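Local coordinates for protein kallistatin (Homo sapiens, PDB 6F4V) that inhibits tissue kallikrein as a serpin, forming an equimolar, heat- and SDS-stable complex with the protease and being cleaved at its reactive site, at residues F14-Y17 with Y18-S22; L34-S37 with A38-M42; C48-S51 with R52-L56; D284-L287 with P288-G291; L290-T293 with D294-S297. All blocks are in the same frame, centred on the assembly; numbering follows the deposited sequence. Where two conformers were deposited one is given.

Interaction 1: F14-Y17 with Y18-S22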
loop_
_atom_site.group_PDB
_atom_site.type_symbol
_atom_site.label_atom_id
_atom_site.label_comp_id
_atom_site.label_asym_id
_atom_site.label_seq_id
_atom_site.Cartn_x
_atom_site.Cartn_y
_atom_site.Cartn_z
ATOM N N PHE A 14 -3.601 6.644 5.990
ATOM C CA PHE A 14 -3.071 7.960 6.313
ATOM C C PHE A 14 -2.393 8.055 7.692
ATOM O O PHE A 14 -1.456 8.831 7.853
ATOM C CB PHE A 14 -4.110 9.046 6.055
ATOM C CG PHE A 14 -4.395 9.223 4.575
ATOM C CD1 PHE A 14 -3.454 9.824 3.743
ATOM C CD2 PHE A 14 -5.562 8.732 3.999
ATOM C CE1 PHE A 14 -3.674 9.951 2.369
ATOM C CE2 PHE A 14 -5.778 8.844 2.615
ATOM C CZ PHE A 14 -4.847 9.470 1.811
ATOM N N ARG A 15 -2.819 7.229 8.642
ATOM C CA ARG A 15 -2.115 7.114 9.931
ATOM C C ARG A 15 -0.718 6.535 9.733
ATOM O O ARG A 15 0.261 7.038 10.329
ATOM C CB ARG A 15 -2.911 6.283 10.945
ATOM C CG ARG A 15 -4.013 7.072 11.670
ATOM C CD ARG A 15 -4.545 6.324 12.882
ATOM N NE ARG A 15 -5.307 5.173 12.468
ATOM C CZ ARG A 15 -5.047 3.890 12.729
ATOM N NH1 ARG A 15 -4.043 3.488 13.502
ATOM N NH2 ARG A 15 -5.869 2.982 12.214
ATOM N N PHE A 16 -0.614 5.481 8.903
ATOM C CA PHE A 16 0.673 4.851 8.640
ATOM C C PHE A 16 1.607 5.843 7.945
ATOM O O PHE A 16 2.765 6.005 8.342
ATOM C CB PHE A 16 0.518 3.564 7.824
ATOM C CG PHE A 16 1.776 2.752 7.718
ATOM C CD1 PHE A 16 2.725 3.016 6.723
ATOM C CD2 PHE A 16 2.005 1.702 8.570
ATOM C CE1 PHE A 16 3.884 2.279 6.626
ATOM C CE2 PHE A 16 3.169 0.939 8.470
ATOM C CZ PHE A 16 4.111 1.223 7.489
ATOM N N TYR A 17 1.104 6.492 6.909
ATOM C CA TYR A 17 1.881 7.503 6.164
ATOM C C TYR A 17 2.403 8.560 7.144
ATOM O O TYR A 17 3.582 8.940 7.130
ATOM C CB TYR A 17 1.058 8.143 5.037
ATOM C CG TYR A 17 1.906 9.133 4.303
ATOM C CD1 TYR A 17 2.762 8.734 3.314
ATOM C CD2 TYR A 17 1.982 10.449 4.737
ATOM C CE1 TYR A 17 3.638 9.638 2.711
ATOM C CE2 TYR A 17 2.877 11.364 4.186
ATOM C CZ TYR A 17 3.699 10.965 3.166
ATOM O OH TYR A 17 4.609 11.888 2.634
ATOM N N TYR A 18 1.503 9.089 7.946
ATOM C CA TYR A 18 1.877 10.193 8.839
ATOM C C TYR A 18 3.019 9.802 9.785
ATOM O O TYR A 18 3.937 10.584 10.010
ATOM C CB TYR A 18 0.694 10.666 9.639
ATOM C CG TYR A 18 1.019 11.895 10.470
ATOM C CD1 TYR A 18 0.920 13.170 9.908
ATOM C CD2 TYR A 18 1.426 11.785 11.796
ATOM C CE1 TYR A 18 1.202 14.306 10.660
ATOM C CE2 TYR A 18 1.713 12.928 12.563
ATOM C CZ TYR A 18 1.589 14.180 11.982
ATOM O OH TYR A 18 1.863 15.348 12.687
ATOM N N LEU A 19 2.950 8.595 10.322
ATOM C CA LEU A 19 3.983 8.082 11.244
ATOM C C LEU A 19 5.335 8.000 10.520
ATOM O O LEU A 19 6.346 8.510 11.018
ATOM C CB LEU A 19 3.577 6.719 11.816
ATOM C CG LEU A 19 4.595 6.015 12.763
ATOM C CD1 LEU A 19 3.946 4.925 13.578
ATOM C CD2 LEU A 19 5.725 5.342 12.027
ATOM N N ILE A 20 5.349 7.428 9.313
ATOM C CA ILE A 20 6.595 7.285 8.560
ATOM C C ILE A 20 7.169 8.651 8.212
ATOM O O ILE A 20 8.369 8.900 8.372
ATOM C CB ILE A 20 6.415 6.508 7.213
ATOM C CG1 ILE A 20 5.805 5.120 7.448
ATOM C CG2 ILE A 20 7.750 6.364 6.476
ATOM C CD1 ILE A 20 6.579 4.227 8.383
ATOM N N ALA A 21 6.317 9.523 7.719
ATOM C CA ALA A 21 6.744 10.858 7.280
ATOM C C ALA A 21 7.278 11.694 8.434
ATOM O O ALA A 21 8.172 12.510 8.257
ATOM C CB ALA A 21 5.602 11.586 6.610
ATOM N N SER A 22 6.695 11.504 9.610
ATOM C CA SER A 22 7.123 12.280 10.762
ATOM C C SER A 22 8.370 11.664 11.419
ATOM O O SER A 22 9.215 12.412 11.917
ATOM C CB SER A 22 5.924 12.518 11.673
ATOM O OG SER A 22 5.598 11.348 12.279
#

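Interaction 2: L34-S37 with A38-M42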
loop_
_atom_site.group_PDB
_atom_site.type_symbol
_atom_site.label_atom_id
_atom_site.label_comp_id
_atom_site.label_asym_id
_atom_site.label_seq_id
_atom_site.Cartn_x
_atom_site.Cartn_y
_atom_site.Cartn_z
ATOM N N LEU A 34 -3.471 -1.142 1.632
ATOM C CA LEU A 34 -4.375 -2.256 1.433
ATOM C C LEU A 34 -3.708 -3.592 1.748
ATOM O O LEU A 34 -4.279 -4.442 2.424
ATOM C CB LEU A 34 -4.957 -2.223 0.002
ATOM C CG LEU A 34 -5.883 -3.415 -0.252
ATOM C CD1 LEU A 34 -7.055 -3.382 0.710
ATOM C CD2 LEU A 34 -6.356 -3.451 -1.651
ATOM N N SER A 35 -2.477 -3.773 1.295
ATOM C CA SER A 35 -1.760 -5.006 1.580
ATOM C C SER A 35 -1.566 -5.204 3.081
ATOM O O SER A 35 -1.824 -6.303 3.613
ATOM C CB SER A 35 -0.401 -5.005 0.903
ATOM O OG SER A 35 0.389 -6.090 1.351
ATOM N N ILE A 36 -1.156 -4.147 3.761
ATOM C CA ILE A 36 -0.984 -4.259 5.205
ATOM C C ILE A 36 -2.305 -4.578 5.904
ATOM O O ILE A 36 -2.348 -5.504 6.741
ATOM C CB ILE A 36 -0.299 -3.015 5.831
ATOM C CG1 ILE A 36 1.094 -2.779 5.205
ATOM C CG2 ILE A 36 -0.224 -3.179 7.333
ATOM C CD1 ILE A 36 1.718 -1.444 5.603
ATOM N N SER A 37 -3.352 -3.813 5.592
ATOM C CA SER A 37 -4.691 -4.013 6.191
ATOM C C SER A 37 -5.208 -5.441 5.983
ATOM O O SER A 37 -5.665 -6.111 6.934
ATOM C CB SER A 37 -5.682 -2.990 5.631
ATOM O OG SER A 37 -5.335 -1.699 6.064
ATOM N N ALA A 38 -5.166 -5.916 4.740
ATOM C CA ALA A 38 -5.623 -7.263 4.429
ATOM C C ALA A 38 -4.803 -8.368 5.097
ATOM O O ALA A 38 -5.377 -9.372 5.522
ATOM C CB ALA A 38 -5.668 -7.498 2.920
ATOM N N ALA A 39 -3.491 -8.187 5.188
ATOM C CA ALA A 39 -2.628 -9.149 5.914
ATOM C C ALA A 39 -3.025 -9.267 7.385
ATOM O O ALA A 39 -3.195 -10.366 7.937
ATOM C CB ALA A 39 -1.161 -8.770 5.776
ATOM N N TYR A 40 -3.159 -8.123 8.017
ATOM C CA TYR A 40 -3.467 -8.089 9.449
ATOM C C TYR A 40 -4.907 -8.482 9.762
ATOM O O TYR A 40 -5.160 -9.163 10.755
ATOM C CB TYR A 40 -3.044 -6.750 10.041
ATOM C CG TYR A 40 -1.550 -6.700 10.297
ATOM C CD1 TYR A 40 -0.619 -6.677 9.254
ATOM C CD2 TYR A 40 -1.051 -6.730 11.588
ATOM C CE1 TYR A 40 0.745 -6.654 9.494
ATOM C CE2 TYR A 40 0.305 -6.680 11.833
ATOM C CZ TYR A 40 1.201 -6.661 10.804
ATOM O OH TYR A 40 2.534 -6.654 11.111
ATOM N N ALA A 41 -5.847 -8.130 8.884
ATOM C CA ALA A 41 -7.214 -8.618 9.049
ATOM C C ALA A 41 -7.272 -10.152 8.908
ATOM O O ALA A 41 -7.907 -10.853 9.737
ATOM C CB ALA A 41 -8.139 -7.940 8.070
ATOM N N MET A 42 -6.539 -10.687 7.947
ATOM C CA MET A 42 -6.450 -12.144 7.828
ATOM C C MET A 42 -5.839 -12.816 9.079
ATOM O O MET A 42 -6.386 -13.811 9.579
ATOM C CB MET A 42 -5.661 -12.523 6.584
ATOM C CG MET A 42 -5.642 -14.030 6.332
ATOM S SD MET A 42 -4.887 -14.388 4.733
ATOM C CE MET A 42 -3.220 -14.163 5.026
#

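Interaction 3: C48-S51 with R52-L56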
loop_
_atom_site.group_PDB
_atom_site.type_symbol
_atom_site.label_atom_id
_atom_site.label_comp_id
_atom_site.label_asym_id
_atom_site.label_seq_id
_atom_site.Cartn_x
_atom_site.Cartn_y
_atom_site.Cartn_z
ATOM N N CYS A 48 -7.656 -14.436 19.236
ATOM C CA CYS A 48 -8.840 -14.611 20.068
ATOM C C CYS A 48 -8.990 -13.446 21.027
ATOM O O CYS A 48 -8.024 -12.726 21.351
ATOM C CB CYS A 48 -8.762 -15.921 20.846
ATOM S SG CYS A 48 -8.659 -17.383 19.794
ATOM N N SER A 49 -10.235 -13.244 21.451
ATOM C CA SER A 49 -10.544 -12.425 22.605
ATOM C C SER A 49 -10.091 -10.980 22.355
ATOM O O SER A 49 -10.306 -10.445 21.250
ATOM C CB SER A 49 -9.892 -13.098 23.850
ATOM O OG SER A 49 -10.070 -12.361 25.042
ATOM N N HIS A 50 -9.448 -10.363 23.352
ATOM C CA HIS A 50 -8.946 -8.999 23.245
ATOM C C HIS A 50 -7.985 -8.808 22.066
ATOM O O HIS A 50 -7.977 -7.746 21.450
ATOM C CB HIS A 50 -8.212 -8.569 24.540
ATOM C CG HIS A 50 -6.874 -9.245 24.750
ATOM N ND1 HIS A 50 -6.743 -10.539 25.228
ATOM C CD2 HIS A 50 -5.605 -8.791 24.559
ATOM C CE1 HIS A 50 -5.458 -10.845 25.332
ATOM N NE2 HIS A 50 -4.741 -9.808 24.920
ATOM N N SER A 51 -7.151 -9.798 21.786
ATOM C CA SER A 51 -6.147 -9.630 20.727
ATOM C C SER A 51 -6.778 -9.435 19.344
ATOM O O SER A 51 -6.252 -8.705 18.512
ATOM C CB SER A 51 -5.170 -10.807 20.697
ATOM O OG SER A 51 -4.385 -10.841 21.897
ATOM N N ARG A 52 -7.875 -10.127 19.114
ATOM C CA ARG A 52 -8.622 -10.060 17.852
ATOM C C ARG A 52 -9.211 -8.663 17.658
ATOM O O ARG A 52 -8.991 -8.017 16.633
ATOM C CB ARG A 52 -9.719 -11.121 17.871
ATOM C CG ARG A 52 -10.400 -11.410 16.546
ATOM C CD ARG A 52 -11.446 -12.494 16.800
ATOM N NE ARG A 52 -12.035 -13.056 15.588
ATOM C CZ ARG A 52 -11.757 -14.249 15.043
ATOM N NH1 ARG A 52 -10.819 -15.060 15.542
ATOM N NH2 ARG A 52 -12.408 -14.614 13.926
ATOM N N SER A 53 -9.914 -8.163 18.672
ATOM C CA SER A 53 -10.523 -6.829 18.552
ATOM C C SER A 53 -9.459 -5.729 18.470
ATOM O O SER A 53 -9.629 -4.778 17.711
ATOM C CB SER A 53 -11.540 -6.562 19.669
ATOM O OG SER A 53 -10.923 -6.614 20.925
ATOM N N GLN A 54 -8.364 -5.871 19.208
ATOM C CA GLN A 54 -7.288 -4.889 19.157
ATOM C C GLN A 54 -6.608 -4.810 17.779
ATOM O O GLN A 54 -6.230 -3.741 17.384
ATOM C CB GLN A 54 -6.262 -5.152 20.252
ATOM C CG GLN A 54 -6.878 -4.844 21.625
ATOM C CD GLN A 54 -5.896 -4.441 22.674
ATOM O OE1 GLN A 54 -5.030 -3.582 22.443
ATOM N NE2 GLN A 54 -6.087 -4.979 23.894
ATOM N N ILE A 55 -6.488 -5.919 17.062
ATOM C CA ILE A 55 -5.886 -5.828 15.710
ATOM C C ILE A 55 -6.842 -5.035 14.820
ATOM O O ILE A 55 -6.415 -4.106 14.107
ATOM C CB ILE A 55 -5.618 -7.209 15.091
ATOM C CG1 ILE A 55 -4.477 -7.931 15.802
ATOM C CG2 ILE A 55 -5.298 -7.088 13.598
ATOM C CD1 ILE A 55 -4.504 -9.436 15.498
ATOM N N LEU A 56 -8.134 -5.376 14.890
ATOM C CA LEU A 56 -9.131 -4.705 14.048
ATOM C C LEU A 56 -9.259 -3.243 14.402
ATOM O O LEU A 56 -9.365 -2.422 13.506
ATOM C CB LEU A 56 -10.484 -5.393 14.108
ATOM C CG LEU A 56 -10.462 -6.821 13.549
ATOM C CD1 LEU A 56 -11.853 -7.426 13.620
ATOM C CD2 LEU A 56 -9.932 -6.865 12.138
#

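Interaction 4: D284-L287 with P288-G291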
loop_
_atom_site.group_PDB
_atom_site.type_symbol
_atom_site.label_atom_id
_atom_site.label_comp_id
_atom_site.label_asym_id
_atom_site.label_seq_id
_atom_site.Cartn_x
_atom_site.Cartn_y
_atom_site.Cartn_z
ATOM N N ASP A 284 6.874 -4.930 12.576
ATOM C CA ASP A 284 6.943 -5.289 14.007
ATOM C C ASP A 284 7.573 -4.185 14.848
ATOM O O ASP A 284 7.263 -4.101 16.037
ATOM C CB ASP A 284 7.645 -6.634 14.259
ATOM C CG ASP A 284 8.999 -6.684 13.673
ATOM O OD1 ASP A 284 9.091 -7.018 12.473
ATOM O OD2 ASP A 284 9.964 -6.322 14.396
ATOM N N GLN A 285 8.397 -3.334 14.227
ATOM C CA GLN A 285 8.982 -2.161 14.883
ATOM C C GLN A 285 8.119 -0.904 14.791
ATOM O O GLN A 285 8.179 -0.062 15.689
ATOM C CB GLN A 285 10.419 -1.905 14.375
ATOM C CG GLN A 285 11.387 -3.009 14.802
ATOM C CD GLN A 285 12.760 -2.919 14.126
ATOM O OE1 GLN A 285 12.996 -2.041 13.307
ATOM N NE2 GLN A 285 13.667 -3.851 14.466
ATOM N N ILE A 286 7.270 -0.805 13.771
ATOM C CA ILE A 286 6.428 0.375 13.530
ATOM C C ILE A 286 5.029 0.293 14.135
ATOM O O ILE A 286 4.578 1.227 14.789
ATOM C CB ILE A 286 6.300 0.630 12.002
ATOM C CG1 ILE A 286 7.664 0.993 11.394
ATOM C CG2 ILE A 286 5.270 1.722 11.678
ATOM C CD1 ILE A 286 7.720 0.765 9.883
ATOM N N LEU A 287 4.346 -0.825 13.929
ATOM C CA LEU A 287 2.945 -0.939 14.283
ATOM C C LEU A 287 2.607 -0.840 15.748
ATOM O O LEU A 287 1.506 -0.434 16.059
ATOM C CB LEU A 287 2.313 -2.186 13.686
ATOM C CG LEU A 287 2.186 -2.229 12.159
ATOM C CD1 LEU A 287 1.505 -3.516 11.767
ATOM C CD2 LEU A 287 1.478 -1.050 11.538
ATOM N N PRO A 288 3.546 -1.139 16.670
ATOM C CA PRO A 288 3.196 -0.859 18.060
ATOM C C PRO A 288 2.821 0.608 18.325
ATOM O O PRO A 288 2.088 0.885 19.282
ATOM C CB PRO A 288 4.478 -1.240 18.824
ATOM C CG PRO A 288 5.059 -2.320 17.993
ATOM C CD PRO A 288 4.829 -1.855 16.575
ATOM N N ARG A 289 3.313 1.536 17.500
ATOM C CA ARG A 289 2.939 2.935 17.611
ATOM C C ARG A 289 1.673 3.331 16.863
ATOM O O ARG A 289 1.306 4.499 16.911
ATOM C CB ARG A 289 4.112 3.820 17.222
ATOM C CG ARG A 289 5.260 3.664 18.192
ATOM C CD ARG A 289 6.429 4.592 17.904
ATOM N NE ARG A 289 7.013 4.454 16.574
ATOM C CZ ARG A 289 7.716 3.404 16.138
ATOM N NH1 ARG A 289 7.912 2.327 16.896
ATOM N NH2 ARG A 289 8.198 3.405 14.904
ATOM N N LEU A 290 0.993 2.376 16.218
ATOM C CA LEU A 290 -0.281 2.614 15.543
ATOM C C LEU A 290 -1.411 1.765 16.102
ATOM O O LEU A 290 -2.381 1.508 15.403
ATOM C CB LEU A 290 -0.129 2.333 14.043
ATOM C CG LEU A 290 0.804 3.253 13.289
ATOM C CD1 LEU A 290 0.993 2.818 11.845
ATOM C CD2 LEU A 290 0.293 4.688 13.347
ATOM N N GLY A 291 -1.289 1.335 17.353
ATOM C CA GLY A 291 -2.340 0.590 18.036
ATOM C C GLY A 291 -2.117 -0.907 18.206
ATOM O O GLY A 291 -3.021 -1.599 18.695
#

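Interaction 5: L290-T293 with D294-S297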
loop_
_atom_site.group_PDB
_atom_site.type_symbol
_atom_site.label_atom_id
_atom_site.label_comp_id
_atom_site.label_asym_id
_atom_site.label_seq_id
_atom_site.Cartn_x
_atom_site.Cartn_y
_atom_site.Cartn_z
ATOM N N LEU A 290 0.993 2.376 16.218
ATOM C CA LEU A 290 -0.281 2.614 15.543
ATOM C C LEU A 290 -1.411 1.765 16.102
ATOM O O LEU A 290 -2.381 1.508 15.403
ATOM C CB LEU A 290 -0.129 2.333 14.043
ATOM C CG LEU A 290 0.804 3.253 13.289
ATOM C CD1 LEU A 290 0.993 2.818 11.845
ATOM C CD2 LEU A 290 0.293 4.688 13.347
ATOM N N GLY A 291 -1.289 1.335 17.353
ATOM C CA GLY A 291 -2.340 0.590 18.036
ATOM C C GLY A 291 -2.117 -0.907 18.206
ATOM O O GLY A 291 -3.021 -1.599 18.695
ATOM N N PHE A 292 -0.948 -1.413 17.811
ATOM C CA PHE A 292 -0.724 -2.857 17.796
ATOM C C PHE A 292 0.209 -3.321 18.927
ATOM O O PHE A 292 0.898 -4.328 18.783
ATOM C CB PHE A 292 -0.183 -3.301 16.437
ATOM C CG PHE A 292 -1.146 -3.017 15.295
ATOM C CD1 PHE A 292 -1.216 -1.746 14.742
ATOM C CD2 PHE A 292 -2.003 -3.991 14.841
ATOM C CE1 PHE A 292 -2.091 -1.468 13.702
ATOM C CE2 PHE A 292 -2.886 -3.721 13.794
ATOM C CZ PHE A 292 -2.915 -2.470 13.226
ATOM N N THR A 293 0.207 -2.618 20.057
ATOM C CA THR A 293 1.046 -3.051 21.186
ATOM C C THR A 293 0.686 -4.453 21.672
ATOM O O THR A 293 1.592 -5.249 21.936
ATOM C CB THR A 293 0.976 -2.067 22.355
ATOM O OG1 THR A 293 -0.407 -1.849 22.688
ATOM C CG2 THR A 293 1.622 -0.795 21.972
ATOM N N ASP A 294 -0.597 -4.788 21.749
ATOM C CA ASP A 294 -0.991 -6.131 22.196
ATOM C C ASP A 294 -0.407 -7.209 21.306
ATOM O O ASP A 294 0.207 -8.164 21.800
ATOM C CB ASP A 294 -2.501 -6.314 22.293
ATOM C CG ASP A 294 -2.888 -7.748 22.672
ATOM O OD1 ASP A 294 -2.779 -8.051 23.879
ATOM O OD2 ASP A 294 -3.264 -8.557 21.772
ATOM N N LEU A 295 -0.593 -7.066 19.995
ATOM C CA LEU A 295 -0.173 -8.107 19.061
ATOM C C LEU A 295 1.312 -8.443 19.152
ATOM O O LEU A 295 1.713 -9.627 19.017
ATOM C CB LEU A 295 -0.548 -7.721 17.603
ATOM C CG LEU A 295 -0.058 -8.670 16.517
ATOM C CD1 LEU A 295 -0.642 -10.060 16.732
ATOM C CD2 LEU A 295 -0.429 -8.189 15.116
ATOM N N PHE A 296 2.126 -7.420 19.345
ATOM C CA PHE A 296 3.586 -7.580 19.410
ATOM C C PHE A 296 4.126 -7.761 20.828
ATOM O O PHE A 296 5.334 -7.665 21.033
ATOM C CB PHE A 296 4.253 -6.412 18.697
ATOM C CG PHE A 296 3.991 -6.435 17.219
ATOM C CD1 PHE A 296 4.623 -7.379 16.423
ATOM C CD2 PHE A 296 3.062 -5.591 16.646
ATOM C CE1 PHE A 296 4.336 -7.460 15.054
ATOM C CE2 PHE A 296 2.818 -5.634 15.278
ATOM C CZ PHE A 296 3.459 -6.567 14.489
ATOM N N SER A 297 3.253 -8.082 21.772
ATOM C CA SER A 297 3.646 -8.276 23.169
ATOM C C SER A 297 3.607 -9.736 23.533
ATOM O O SER A 297 3.077 -10.572 22.803
ATOM C CB SER A 297 2.695 -7.504 24.085
ATOM O OG SER A 297 1.449 -8.181 24.191
HETATM O O HOH W 1 -3.061 -3.407 20.753
#

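Interaction 1: F14-Y17 with Y18-S22
Four i to i+4 backbone hydrogen bonds, from Tyr-18 N to Phe-14 O through Ala-21 N to Tyr-17 O, carry helix 6-23 through this region, the last being the straightest with an N-H...O angle of 168°. This is the N-terminal helix of the serpin fold, and two side-chain pairs repeat the same spacing. With chi1 at -170°, Phe-16 points CG opposite its own N, which leans the ring forward along the helix onto Ile-20, where Phe-16 CE1 comes within 3.5 Å of Ile-20 CG1. The Ile-20 CD1 methyl continues along the ring, 3.8 Å from Phe-16 CE1. Tyr-17 leans the same way, and its CE2 lies 3.7 Å from Ala-21 CB. Beyond that methyl the Tyr-17 hydroxyl hydrogen-bonds to Glu-244. Replacing Tyr-17 by a leucine would probably leave the Glu-244 carboxylate without its phenolic partner and open a gap beside the Ala-21 methyl. Polar ends elsewhere on the helix turn outward to the rest of the chain: Tyr-18 OH to Glu-245, and Arg-15 to Gly-58 O and the carboxylate of Asp-11. Ile-20 CG1 also sits 3.3 Å from Phe-16 O, so this one carbon meets both the carbonyl and the ring of Phe-16.

Interaction 2: L34-S37 with A38-M42
Ile-36 and Tyr-40 meet through their first torsions: Ile-36 holds CG2 anti to the backbone N and CG1 anti to the carbonyl carbon (chi1 -59°), while Tyr-40 holds CG anti to the carbonyl carbon (chi1 -79°). The two side chains therefore run side by side in one direction, with Ile-36 CG2 4.0 Å from Tyr-40 CD1. The same ring carbon approaches the backbone, since Tyr-40 CD1 lies 3.3 Å from Ile-36 O, which sits at the ring edge near its plane. That oxygen also accepts Tyr-40 N at 3.0 Å, one of four consecutive i to i+4 hydrogen bonds. The straightest of the four runs from Ala-38 N to Leu-34 O, at 171°. Elsewhere on the helix alanine methyls sit against carbonyls. Ala-39 CB rests 3.3 Å from Ser-35 O, and Ala-41 CB is equally close to Ser-37 O. These short side chains are consistent with a close approach to strand 159-172, where Ala-38 and Ala-39 touch Asn-165. Buried hydroxyls find partners beyond the pair: Tyr-40 OH bonds to Ser-316 OG, Ser-37 OG to Pro-33 O, and Ser-35 OG to both Asn-165 and Thr-335. A buried helix with several alanines and serines behind the large central sheet, with a serine near its start bonded to the sheet strands, is consistent with the shutter region of serpins.

Interaction 3: C48-S51 with R52-L56
Arg-52, Ser-51 and His-50 give up the most surface where residues 48-51 and 52-56 meet. Arg-52 N makes two weak bonds, 3.4 Å to Cys-48 O and 3.3 Å to Ser-49 O, the latter bent to 128°. Its CB packs near Ser-49 O, and the side chain then runs out fully extended, CG anti to the backbone N, to a salt bridge between NE and Glu-68 and a hydrogen bond between NH1 and Ala-47 O. Ser-51 takes part mainly through its carbonyl: Ile-55 N bonds to Ser-51 O at 3.1 Å, and Ile-55 CG1 crowds the same oxygen. The contact lies in the first part of helix 49-58 of the serpin fold, where bonding firms up from His-50 onward. There Gln-54 N bonds to His-50 O at 2.9 Å, and Gln-54 CG presses on that oxygen from 3.1 Å. In one of its two conformers Ser-53 OG also bonds to His-50 O, at 3.2 Å from above the carbonyl plane. The glutamine amide ends at the edge of the imidazole, NE2 lying 3.9 Å from His-50 CD2 near the ring plane, with amide and ring planes 60° apart. With an alanine in place of Gln-54, a gap would probably open at the CD2 edge of His-50, where the amide now lies. One face of the His-50 ring carries Ser-51 OG, 3.2 Å above its plane and offset toward the rim, and that hydroxyl goes on to hydrogen-bond with Asp-294.

Interaction 4: D284-L287 with P288-G291
Arg-289 N bonds to Ile-286 O at 3.0 Å and Leu-290 N to Leu-287 O at 2.9 Å, the latter donor standing well above the carbonyl plane. Both backbone bonds are i to i+3, in a segment that leads on from helix 283-286 into the loop toward strand 312-324 of the serpin fold. Pro-288 has no N-H to give to Asp-284 O, and its CD instead sits 3.4 Å from that oxygen. Gly-291 follows with phi 105°, a conformation in which a side chain would jam against the preceding carbonyl. Among apolar contacts, Leu-287 CD2 meets Leu-290 CD1 at 3.9 Å, and Ile-286 CG2 approaches the same Leu-290 methyl more loosely. Ile-286 and Leu-290 also touch Leu-19 of helix 6-23, which places the turn against that helix. Of the charged groups, Arg-289 reaches across the segments, its NE also paired with Glu-23, while Asp-284 bridges to Lys-315. A bend at chi3 (-58°) folds the guanidinium of Arg-289 back toward Gln-285 and Ile-286, so that Ile-286 O lies 4.0 Å above the centre of one face. From there Arg-289 NH1 reaches Gln-285 O at 2.7 Å, in the carbonyl plane, while that oxygen is tilted out of the guanidinium plane.

Interaction 5: L290-T293 with D294-S297
Asp-294 O is gripped twice by Ser-297, at 2.7 Å from Ser-297 OG and 3.0 Å from Ser-297 N, which closes a type I beta turn from Asp-294 to Ser-297 in the loop leading toward strand 312-324 of the serpin. The serine hydroxyl reaches back because chi1 (76°) places OG between the backbone N and the carbonyl carbon. Its oxygen is also hydrogen-bonded with Trp-299 N. Across the segments Phe-292 meets Phe-296. Phe-292 O lies 3.3 Å from Phe-296 CD2, at the ring edge near its plane, and the same oxygen takes a weak hydrogen bond from Phe-296 N. Phe-292 CB rests 4.0 Å from Phe-296 CE2, while Leu-295 CD2 comes obliquely toward the Phe-292 ring. Leu-295 and Phe-296 both also touch Tyr-40 of helix 33-44. The Asp-294 carboxylate turns instead to helix 49-58, where besides Ser-51 it has a weak bond with His-50 NE2. A water links the segments on the backbone: it donates to Gly-291 O at 2.7 Å and accepts from Asp-294 N at 3.0 Å.

In the fold
From the N terminus the contacts come in series: interactions 1, 2 and 3 each lie within one helix, 6-23, 33-44 and 49-58, and interactions 4 and 5 follow much later, sharing Leu-290 and Gly-291. None encloses or crosses another; each closes only a local turn, and tertiary packing joins them. Interaction 1 meets interaction 2 where Phe-16 touches Ile-36, and reaches interaction 4 through Leu-19, Phe-16 and Arg-15 at Leu-290 and Ile-286. Tyr-40 of interaction 2 meets Leu-287, Leu-295, Phe-296 and Phe-292. Asp-294 ties interaction 5 to interaction 3. The loop 287-297 thus lies against all three helices at once.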